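Local coordinates for uncharacterized protein TP-0789 domain-containing protein (Desulfovibrio piger ATCC 29098, PDB 4Z48), which is of unknown function but has a LolA-like fold and is probably related to the periplasmic carriers that sort outer-membrane lipoproteins, at residues R197-M210 with F220-V232. Residues are numbered along the deposited sequence; the frame is centred on the assembly and turned at random. Where two conformers were deposited one is given.
Sequences RQEKIDGIWTVTQM and FTVIDWSNLRYDV
Met210 and Ile223 form an antiparallel hydrogen-bonded pair, and the axes of strands 204-210 and 220-226 approach to 4.8 Å at 137°. This is the hairpin of strands 204-214 and 219-230 in the LolA-like antiparallel beta fold. Pairing ends near Trp225, whose N donates to Thr208 O. The chain turns a corner at Asn227, and side chains then bridge the strands.

On the paired part, Gln209 and Asp224 lie side by side. Gln209 NE2 donates a nearly straight bond to Asp224 OD1 (2.8 Å). It meets that oxygen on its syn side, tilted 27° out of the carboxylate plane, while the oxygen lies in the amide plane of Gln209. Gln209 OE1 makes a hydrogen bond with Ser196 OG. Arg197 grips Thr208 side-on, NE to OG1 and NH2 to O. That carbonyl therefore accepts from Arg197 NH2 and Trp225 N, on opposite faces of its plane. Thr208 OG1 in turn donates a hydrogen bond to Glu199 OE2, on the lone pair away from the other oxygen. A water links Arg197 NH1 with Asp224 OD1. The edge of the Trp225 ring meets Met210, with CZ3 3.9 Å from CB and the selenium of this selenomethionine beside the six-membered ring.

Past the corner, Ile204 CD1 sits over one face of the Tyr230 ring, 3.8 Å from its centroid. At the turn 201-204, Asp202 OD2 accepts from Tyr230 N (2.9 Å), nearly along its C-O axis. Thr206 has OG1 anti to its carbonyl carbon (chi1 -51°), which places it in the plane of the Tyr230 ring, 2.7 Å from OH.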
# COMPACT_ATOMS: atom_id res chain seq x y z
N ARG A 197 -10.20 -3.93 -9.24
CA ARG A 197 -9.73 -4.08 -10.62
C ARG A 197 -8.27 -4.53 -10.65
O ARG A 197 -7.42 -3.97 -9.96
CB ARG A 197 -9.91 -2.80 -11.44
CG ARG A 197 -9.61 -3.02 -12.95
CD ARG A 197 -9.83 -1.76 -13.80
NE ARG A 197 -9.06 -0.60 -13.31
CZ ARG A 197 -9.39 0.67 -13.56
NH1 ARG A 197 -10.53 0.96 -14.18
NH2 ARG A 197 -8.62 1.66 -13.12
N GLN A 198 -8.00 -5.56 -11.47
CA GLN A 198 -6.67 -6.06 -11.71
C GLN A 198 -6.43 -6.07 -13.21
O GLN A 198 -7.35 -6.32 -13.99
CB GLN A 198 -6.43 -7.45 -11.04
CG GLN A 198 -7.39 -8.56 -11.48
CD GLN A 198 -6.79 -9.95 -11.30
OE1 GLN A 198 -5.89 -10.17 -10.47
NE2 GLN A 198 -7.35 -10.92 -12.01
N GLU A 199 -5.20 -5.78 -13.61
CA GLU A 199 -4.84 -5.72 -15.03
C GLU A 199 -3.45 -6.27 -15.20
O GLU A 199 -2.61 -6.06 -14.34
CB GLU A 199 -4.88 -4.26 -15.55
CG GLU A 199 -6.26 -3.68 -15.74
CD GLU A 199 -6.20 -2.23 -16.17
OE1 GLU A 199 -6.01 -1.99 -17.38
OE2 GLU A 199 -6.26 -1.33 -15.30
N LYS A 200 -3.19 -6.95 -16.31
CA LYS A 200 -1.86 -7.49 -16.55
C LYS A 200 -1.11 -6.40 -17.32
O LYS A 200 -1.45 -6.10 -18.47
CB LYS A 200 -1.92 -8.83 -17.28
CG LYS A 200 -0.66 -9.63 -17.19
CD LYS A 200 -0.90 -10.94 -17.95
CE LYS A 200 0.27 -11.86 -17.95
NZ LYS A 200 -0.10 -13.15 -18.61
N ILE A 201 -0.17 -5.73 -16.65
CA ILE A 201 0.57 -4.63 -17.26
C ILE A 201 2.02 -5.03 -17.42
O ILE A 201 2.66 -5.37 -16.44
CB ILE A 201 0.43 -3.32 -16.44
CG1 ILE A 201 -1.03 -2.81 -16.42
CG2 ILE A 201 1.38 -2.24 -16.98
CD1 ILE A 201 -1.43 -2.26 -15.08
N ASP A 202 2.53 -4.99 -18.66
CA ASP A 202 3.90 -5.42 -19.01
C ASP A 202 4.22 -6.79 -18.38
O ASP A 202 5.31 -6.99 -17.84
CB ASP A 202 4.94 -4.34 -18.60
CG ASP A 202 4.66 -2.96 -19.16
OD1 ASP A 202 4.22 -2.87 -20.33
OD2 ASP A 202 4.87 -1.96 -18.43
N GLY A 203 3.25 -7.71 -18.47
CA GLY A 203 3.37 -9.08 -17.98
C GLY A 203 3.21 -9.28 -16.48
O GLY A 203 3.47 -10.38 -16.00
N ILE A 204 2.78 -8.23 -15.73
CA ILE A 204 2.64 -8.29 -14.27
C ILE A 204 1.20 -7.93 -13.86
O ILE A 204 0.77 -6.77 -14.02
CB ILE A 204 3.66 -7.32 -13.55
CG1 ILE A 204 5.14 -7.57 -13.99
CG2 ILE A 204 3.50 -7.37 -12.01
CD1 ILE A 204 6.21 -6.51 -13.44
N TRP A 205 0.51 -8.89 -13.25
CA TRP A 205 -0.84 -8.68 -12.72
C TRP A 205 -0.74 -7.62 -11.61
O TRP A 205 0.07 -7.78 -10.68
CB TRP A 205 -1.41 -10.02 -12.23
CG TRP A 205 -2.04 -10.82 -13.33
CD1 TRP A 205 -1.56 -11.96 -13.90
CD2 TRP A 205 -3.24 -10.49 -14.05
NE1 TRP A 205 -2.38 -12.36 -14.92
CE2 TRP A 205 -3.43 -11.49 -15.02
CE3 TRP A 205 -4.20 -9.46 -13.94
CZ2 TRP A 205 -4.55 -11.51 -15.87
CZ3 TRP A 205 -5.28 -9.45 -14.80
CH2 TRP A 205 -5.44 -10.46 -15.78
N THR A 206 -1.44 -6.48 -11.81
CA THR A 206 -1.37 -5.30 -10.94
C THR A 206 -2.77 -4.84 -10.53
O THR A 206 -3.67 -4.82 -11.38
CB THR A 206 -0.65 -4.17 -11.72
OG1 THR A 206 0.58 -4.65 -12.25
CG2 THR A 206 -0.37 -2.91 -10.86
N VAL A 207 -2.93 -4.44 -9.27
CA VAL A 207 -4.19 -3.83 -8.78
C VAL A 207 -4.20 -2.44 -9.36
O VAL A 207 -3.20 -1.73 -9.22
CB VAL A 207 -4.32 -3.85 -7.22
CG1 VAL A 207 -5.45 -2.93 -6.75
CG2 VAL A 207 -4.55 -5.29 -6.69
N THR A 208 -5.31 -2.02 -10.02
CA THR A 208 -5.37 -0.70 -10.62
C THR A 208 -6.60 0.06 -10.19
O THR A 208 -6.85 1.15 -10.68
CB THR A 208 -5.30 -0.76 -12.18
OG1 THR A 208 -6.44 -1.43 -12.70
CG2 THR A 208 -4.02 -1.38 -12.70
N GLN A 209 -7.36 -0.50 -9.24
CA GLN A 209 -8.49 0.22 -8.68
C GLN A 209 -8.73 -0.34 -7.28
O GLN A 209 -8.61 -1.54 -7.05
CB GLN A 209 -9.73 0.14 -9.57
CG GLN A 209 -10.87 1.02 -9.07
CD GLN A 209 -12.15 0.71 -9.81
OE1 GLN A 209 -12.82 -0.30 -9.54
NE2 GLN A 209 -12.54 1.60 -10.71
N MSE A 210 -9.01 0.55 -6.34
CA MSE A 210 -9.24 0.19 -4.95
C MSE A 210 -10.34 1.01 -4.31
O MSE A 210 -10.44 2.21 -4.56
CB MSE A 210 -7.97 0.44 -4.17
CG MSE A 210 -6.97 -0.68 -4.17
SE MSE A 210 -5.79 -0.17 -2.73
CE MSE A 210 -6.72 -1.06 -1.31
N PHE A 220 -15.40 6.61 2.75
CA PHE A 220 -14.77 5.65 1.84
C PHE A 220 -13.94 6.40 0.80
O PHE A 220 -14.28 7.52 0.41
CB PHE A 220 -15.80 4.72 1.18
CG PHE A 220 -16.80 5.40 0.28
CD1 PHE A 220 -17.98 5.94 0.79
CD2 PHE A 220 -16.59 5.46 -1.09
CE1 PHE A 220 -18.91 6.55 -0.04
CE2 PHE A 220 -17.53 6.07 -1.94
CZ PHE A 220 -18.69 6.61 -1.41
N THR A 221 -12.82 5.78 0.38
CA THR A 221 -11.92 6.34 -0.62
C THR A 221 -11.89 5.43 -1.84
O THR A 221 -11.73 4.21 -1.69
CB THR A 221 -10.51 6.57 0.01
OG1 THR A 221 -10.64 7.54 1.07
CG2 THR A 221 -9.49 7.07 -1.00
N VAL A 222 -12.00 5.99 -3.05
CA VAL A 222 -11.88 5.18 -4.27
C VAL A 222 -10.65 5.69 -5.04
O VAL A 222 -10.56 6.87 -5.31
CB VAL A 222 -13.17 5.19 -5.13
CG1 VAL A 222 -12.99 4.36 -6.41
CG2 VAL A 222 -14.36 4.68 -4.32
N ILE A 223 -9.70 4.80 -5.38
CA ILE A 223 -8.52 5.21 -6.12
C ILE A 223 -8.48 4.48 -7.46
O ILE A 223 -8.53 3.24 -7.50
CB ILE A 223 -7.19 4.96 -5.34
CG1 ILE A 223 -7.26 5.45 -3.86
CG2 ILE A 223 -6.01 5.63 -6.09
CD1 ILE A 223 -6.15 4.83 -3.01
N ASP A 224 -8.28 5.26 -8.54
CA ASP A 224 -8.18 4.77 -9.90
C ASP A 224 -6.82 5.04 -10.43
O ASP A 224 -6.43 6.21 -10.55
CB ASP A 224 -9.22 5.42 -10.81
CG ASP A 224 -10.63 4.95 -10.64
OD1 ASP A 224 -10.94 3.86 -11.14
OD2 ASP A 224 -11.48 5.78 -10.21
N TRP A 225 -6.08 3.97 -10.77
CA TRP A 225 -4.77 4.10 -11.38
C TRP A 225 -4.87 3.93 -12.89
O TRP A 225 -5.60 3.05 -13.40
CB TRP A 225 -3.75 3.10 -10.84
CG TRP A 225 -3.24 3.37 -9.45
CD1 TRP A 225 -2.14 4.11 -9.10
CD2 TRP A 225 -3.84 2.94 -8.23
NE1 TRP A 225 -1.98 4.10 -7.74
CE2 TRP A 225 -3.03 3.42 -7.17
CE3 TRP A 225 -4.98 2.19 -7.92
CZ2 TRP A 225 -3.33 3.17 -5.82
CZ3 TRP A 225 -5.26 1.91 -6.58
CH2 TRP A 225 -4.43 2.38 -5.56
N SER A 226 -4.05 4.70 -13.60
CA SER A 226 -3.96 4.59 -15.05
C SER A 226 -2.58 5.01 -15.52
O SER A 226 -1.77 5.48 -14.72
CB SER A 226 -5.09 5.36 -15.74
OG SER A 226 -5.12 6.74 -15.45
N ASN A 227 -2.27 4.69 -16.80
CA ASN A 227 -0.99 4.94 -17.47
C ASN A 227 0.18 4.30 -16.68
O ASN A 227 1.29 4.86 -16.61
CB ASN A 227 -0.77 6.43 -17.70
CG ASN A 227 -1.83 7.00 -18.62
OD1 ASN A 227 -2.03 6.54 -19.73
ND2 ASN A 227 -2.59 7.95 -18.14
N LEU A 228 -0.09 3.10 -16.09
CA LEU A 228 0.94 2.42 -15.31
C LEU A 228 1.91 1.71 -16.26
O LEU A 228 1.51 1.09 -17.25
CB LEU A 228 0.38 1.44 -14.25
CG LEU A 228 1.36 0.98 -13.14
CD1 LEU A 228 0.63 0.62 -11.88
CD2 LEU A 228 2.20 -0.22 -13.56
N ARG A 229 3.19 1.86 -15.96
CA ARG A 229 4.28 1.26 -16.75
C ARG A 229 5.35 0.68 -15.83
O ARG A 229 5.58 1.22 -14.76
CB ARG A 229 4.92 2.32 -17.66
CG ARG A 229 4.07 2.73 -18.86
CD ARG A 229 4.94 2.95 -20.09
NE ARG A 229 5.85 4.09 -19.94
CZ ARG A 229 6.98 4.24 -20.61
NH1 ARG A 229 7.37 3.32 -21.48
NH2 ARG A 229 7.74 5.31 -20.42
N TYR A 230 6.00 -0.42 -16.24
CA TYR A 230 7.12 -0.99 -15.47
C TYR A 230 8.44 -0.84 -16.21
O TYR A 230 8.45 -0.78 -17.43
CB TYR A 230 6.89 -2.47 -15.19
CG TYR A 230 5.79 -2.73 -14.19
CD1 TYR A 230 5.97 -2.43 -12.85
CD2 TYR A 230 4.59 -3.33 -14.58
CE1 TYR A 230 4.97 -2.70 -11.91
CE2 TYR A 230 3.58 -3.58 -13.65
CZ TYR A 230 3.77 -3.25 -12.32
OH TYR A 230 2.81 -3.46 -11.38
N ASP A 231 9.57 -0.84 -15.46
CA ASP A 231 10.93 -0.79 -15.99
C ASP A 231 11.11 0.28 -17.09
O ASP A 231 11.56 -0.02 -18.20
CB ASP A 231 11.35 -2.18 -16.49
CG ASP A 231 11.38 -3.21 -15.36
OD1 ASP A 231 11.29 -2.81 -14.21
OD2 ASP A 231 11.51 -4.41 -15.66
N VAL A 232 10.80 1.53 -16.72
CA VAL A 232 10.88 2.70 -17.60
C VAL A 232 12.29 3.33 -17.57
O VAL A 232 12.58 4.21 -18.38
CB VAL A 232 9.77 3.75 -17.27
CG1 VAL A 232 8.40 3.17 -17.54
CG2 VAL A 232 9.85 4.24 -15.84
O HOH W 1 -11.87 3.33 -13.59
O HOH W 2 -5.28 1.16 -15.64
O HOH W 3 2.65 -0.10 -19.94